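Local coordinates for putative exported protein (Aeromonas hydrophila subsp. hydrophila, PDB 4PJ2) that binds a magnesium ion and probably inhibits i-type lysozymes in the periplasm, at residues L36-N41 with L46-D51. Sequence-based numbering, arbitrary orientation.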
ATOM      1  N   LEU A  36      16.025  16.454  -2.104  1.00 10.46           N
ATOM      2  CA  LEU A  36      16.014  17.633  -2.952  1.00 10.60           C
ATOM      3  C   LEU A  36      17.435  18.081  -3.219  1.00 10.69           C
ATOM      4  O   LEU A  36      18.248  18.182  -2.283  1.00 11.11           O
ATOM      5  CB  LEU A  36      15.265  18.744  -2.246  1.00 12.14           C
ATOM      6  CG  LEU A  36      15.080  20.058  -2.981  1.00 14.13           C
ATOM      7  CD1 LEU A  36      14.235  19.866  -4.229  1.00 14.24           C
ATOM      8  CD2 LEU A  36      14.463  21.087  -2.067  1.00 16.23           C
ATOM      9  N   TYR A  37      17.701  18.363  -4.485  1.00 10.71           N
ATOM     10  CA  TYR A  37      19.001  18.802  -4.989  1.00 10.88           C
ATOM     11  C   TYR A  37      18.823  20.115  -5.744  1.00 11.42           C
ATOM     12  O   TYR A  37      17.759  20.377  -6.304  1.00 11.87           O
ATOM     13  CB  TYR A  37      19.583  17.755  -5.945  1.00 11.21           C
ATOM     14  CG  TYR A  37      19.738  16.386  -5.321  1.00 11.20           C
ATOM     15  CD1 TYR A  37      20.971  15.956  -4.829  1.00 11.18           C
ATOM     16  CD2 TYR A  37      18.636  15.527  -5.202  1.00 11.24           C
ATOM     17  CE1 TYR A  37      21.097  14.725  -4.239  1.00 10.77           C
ATOM     18  CE2 TYR A  37      18.770  14.303  -4.608  1.00 11.19           C
ATOM     19  CZ  TYR A  37      19.999  13.898  -4.131  1.00 10.46           C
ATOM     20  OH  TYR A  37      20.081  12.663  -3.540  1.00 11.06           O
ATOM     21  N   SER A  38      19.853  20.942  -5.808  1.00 11.95           N
ATOM     22  CA  SER A  38      19.720  22.224  -6.483  1.00 12.23           C
ATOM     23  C   SER A  38      19.559  22.077  -7.984  1.00 12.34           C
ATOM     24  O   SER A  38      18.926  22.923  -8.598  1.00 12.97           O
ATOM     25  CB  SER A  38      20.936  23.110  -6.216  1.00 13.01           C
ATOM     26  OG  SER A  38      22.015  22.670  -7.013  1.00 13.03           O
ATOM     27  N   GLY A  39      20.114  21.025  -8.580  1.00 11.71           N
ATOM     28  CA  GLY A  39      20.107  20.878 -10.028  1.00 12.53           C
ATOM     29  C   GLY A  39      20.944  21.922 -10.737  1.00 13.03           C
ATOM     30  O   GLY A  39      20.774  22.143 -11.937  1.00 14.43           O
ATOM     31  N   ALA A  40      21.865  22.564 -10.025  1.00 12.95           N
ATOM     32  CA  ALA A  40      22.590  23.714 -10.589  1.00 14.24           C
ATOM     33  C   ALA A  40      23.391  23.342 -11.827  1.00 14.14           C
ATOM     34  O   ALA A  40      23.476  24.138 -12.756  1.00 15.19           O
ATOM     35  CB  ALA A  40      23.490  24.322  -9.537  1.00 15.91           C
ATOM     36  N   ASN A  41      23.976  22.150 -11.832  1.00 13.37           N
ATOM     37  CA  ASN A  41      24.762  21.646 -12.953  1.00 13.13           C
ATOM     38  C   ASN A  41      23.955  20.573 -13.665  1.00 13.84           C
ATOM     39  O   ASN A  41      23.884  19.456 -13.201  1.00 13.51           O
ATOM     40  CB  ASN A  41      26.107  21.066 -12.491  1.00 13.54           C
ATOM     41  CG  ASN A  41      26.942  20.573 -13.641  1.00 14.91           C
ATOM     42  OD1 ASN A  41      26.547  20.702 -14.801  1.00 16.10           O
ATOM     43  ND2 ASN A  41      28.110  20.019 -13.341  1.00 16.16           N
ATOM     44  N   LEU A  46      22.466  15.465  -9.528  1.00 13.54           N
ATOM     45  CA  LEU A  46      22.404  15.043  -8.127  1.00 14.04           C
ATOM     46  C   LEU A  46      23.650  15.421  -7.346  1.00 13.97           C
ATOM     47  O   LEU A  46      23.888  14.878  -6.272  1.00 15.19           O
ATOM     48  CB  LEU A  46      22.142  13.537  -8.016  1.00 15.21           C
ATOM     49  CG  LEU A  46      20.869  13.041  -8.717  1.00 15.51           C
ATOM     50  CD1 LEU A  46      20.686  11.568  -8.455  1.00 16.50           C
ATOM     51  CD2 LEU A  46      19.627  13.800  -8.319  1.00 14.48           C
ATOM     52  N   ASP A  47      24.413  16.381  -7.853  1.00 13.00           N
ATOM     53  CA  ASP A  47      25.679  16.726  -7.204  1.00 13.21           C
ATOM     54  C   ASP A  47      25.538  17.711  -6.062  1.00 13.42           C
ATOM     55  O   ASP A  47      26.494  17.845  -5.309  1.00 16.02           O
ATOM     56  CB  ASP A  47      26.663  17.317  -8.211  1.00 13.74           C
ATOM     57  CG  ASP A  47      27.417  16.270  -8.990  1.00 14.38           C
ATOM     58  OD1 ASP A  47      27.022  15.090  -8.989  1.00 15.02           O
ATOM     59  OD2 ASP A  47      28.443  16.638  -9.605  1.00 14.38           O
ATOM     60  N   GLN A  48      24.404  18.391  -5.900  1.00 13.26           N
ATOM     61  CA  GLN A  48      24.272  19.422  -4.883  0.64 12.33           C
ATOM     62  C   GLN A  48      23.042  19.184  -4.009  1.00 12.00           C
ATOM     63  O   GLN A  48      21.973  19.786  -4.206  1.00 11.80           O
ATOM     64  CB  GLN A  48      24.247  20.786  -5.546  0.64 13.82           C
ATOM     65  CG  GLN A  48      24.517  21.926  -4.624  0.64 15.96           C
ATOM     66  CD  GLN A  48      24.999  23.157  -5.364  0.64 18.30           C
ATOM     67  OE1 GLN A  48      24.224  23.817  -6.064  0.64 18.96           O
ATOM     68  NE2 GLN A  48      26.279  23.481  -5.209  0.64 20.21           N
ATOM     69  N   PHE A  49      23.193  18.298  -3.058  1.00 11.78           N
ATOM     70  CA  PHE A  49      22.144  17.973  -2.134  1.00 11.72           C
ATOM     71  C   PHE A  49      21.766  19.162  -1.285  1.00 11.77           C
ATOM     72  O   PHE A  49      22.628  19.868  -0.787  1.00 12.65           O
ATOM     73  CB  PHE A  49      22.620  16.808  -1.246  1.00 11.76           C
ATOM     74  CG  PHE A  49      21.663  16.465  -0.138  1.00 11.26           C
ATOM     75  CD1 PHE A  49      20.498  15.772  -0.387  1.00 11.42           C
ATOM     76  CD2 PHE A  49      21.940  16.854   1.157  1.00 11.90           C
ATOM     77  CE1 PHE A  49      19.644  15.472   0.640  1.00 11.35           C
ATOM     78  CE2 PHE A  49      21.086  16.541   2.189  1.00 12.42           C
ATOM     79  CZ  PHE A  49      19.937  15.848   1.918  1.00 11.28           C
ATOM     80  N   ILE A  50      20.462  19.334  -1.073  1.00 11.45           N
ATOM     81  CA  ILE A  50      19.933  20.387  -0.211  1.00 12.25           C
ATOM     82  C   ILE A  50      19.319  19.846   1.082  1.00 12.06           C
ATOM     83  O   ILE A  50      19.685  20.260   2.185  1.00 12.64           O
ATOM     84  CB  ILE A  50      18.887  21.248  -0.968  1.00 12.91           C
ATOM     85  CG1 ILE A  50      19.537  21.956  -2.155  1.00 14.27           C
ATOM     86  CG2 ILE A  50      18.225  22.250  -0.021  1.00 13.90           C
ATOM     87  CD1 ILE A  50      18.565  22.662  -3.080  1.00 15.76           C
ATOM     88  N   ASP A  51      18.360  18.934   0.957  1.00 11.47           N
ATOM     89  CA  ASP A  51      17.645  18.420   2.126  1.00 12.02           C
ATOM     90  C   ASP A  51      16.926  17.134   1.758  1.00 10.53           C
ATOM     91  O   ASP A  51      16.709  16.835   0.588  1.00 11.29           O
ATOM     92  CB  ASP A  51      16.653  19.460   2.652  1.00 13.59           C
ATOM     93  CG  ASP A  51      16.126  19.149   4.045  1.00 16.10           C
ATOM     94  OD1 ASP A  51      16.751  18.373   4.800  1.00 16.00           O
ATOM     95  OD2 ASP A  51      15.055  19.679   4.376  1.00 21.08           O
TER
HETATM   96  O   HOH W   1      22.279  19.145  -7.838  1.00 12.14           O
HETATM   97  O   HOH W   2      28.455  19.200 -10.348  1.00 18.58           O
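With CG of Tyr37 trans to its own carbonyl carbon (chi1 -57°) and CG of Phe49 trans to its own backbone N (chi1 174°), the two rings meet on the same side of the hairpin in a T-shaped pair: the edge of Phe49, led by CD1, points at one face of Tyr37, the planes 71° apart and the centroids 5.8 Å. Leu46 lies over the opposite face, its CD2 3.8 Å from the Tyr37 ring centroid in a CH-pi contact, so the flat phenol is sandwiched between a branched aliphatic tip and an aromatic rim. An aromatic suits position 37 because both its faces are used.

Beneath the rings the backbone forms a classic beta bulge, Ile50 and Asp51 together facing Leu36. Leu36 N gives an almost straight bond to Asp51 O (2.8 Å), while Leu36 O accepts from Ile50 N and, weakly, from Asp51 N. Tyr37 and Phe49 follow as a non-hydrogen-bonded pair, and Ser38 N then bonds to Gln48 O. CD1 of Ile50 reaches to 3.5 Å from Ser38 N, placing a methyl beside that bond.

Where the strand ends, Ser38 OG accepts from Ala40 N at 3.0 Å, closing an ST turn. In one of two modelled conformers of Gln48, its extended chain carries the amide across, and OG donates to Gln48 OE1 at 2.7 Å. A short hydroxyl suits this double task. Gly39, at positive phi, turns the chain, and a water joins Gly39 N to Gln48 N.

The contact closes the loop end of the hairpin of strands 30-37 and 49-57, the latter outermost in its sheet within this chain. Tyr37 and Leu46 also rest on Thr18 of the adjoining strand 16-21, while Leu36 packs inward against Leu103 of strand 102-112 in the second sheet.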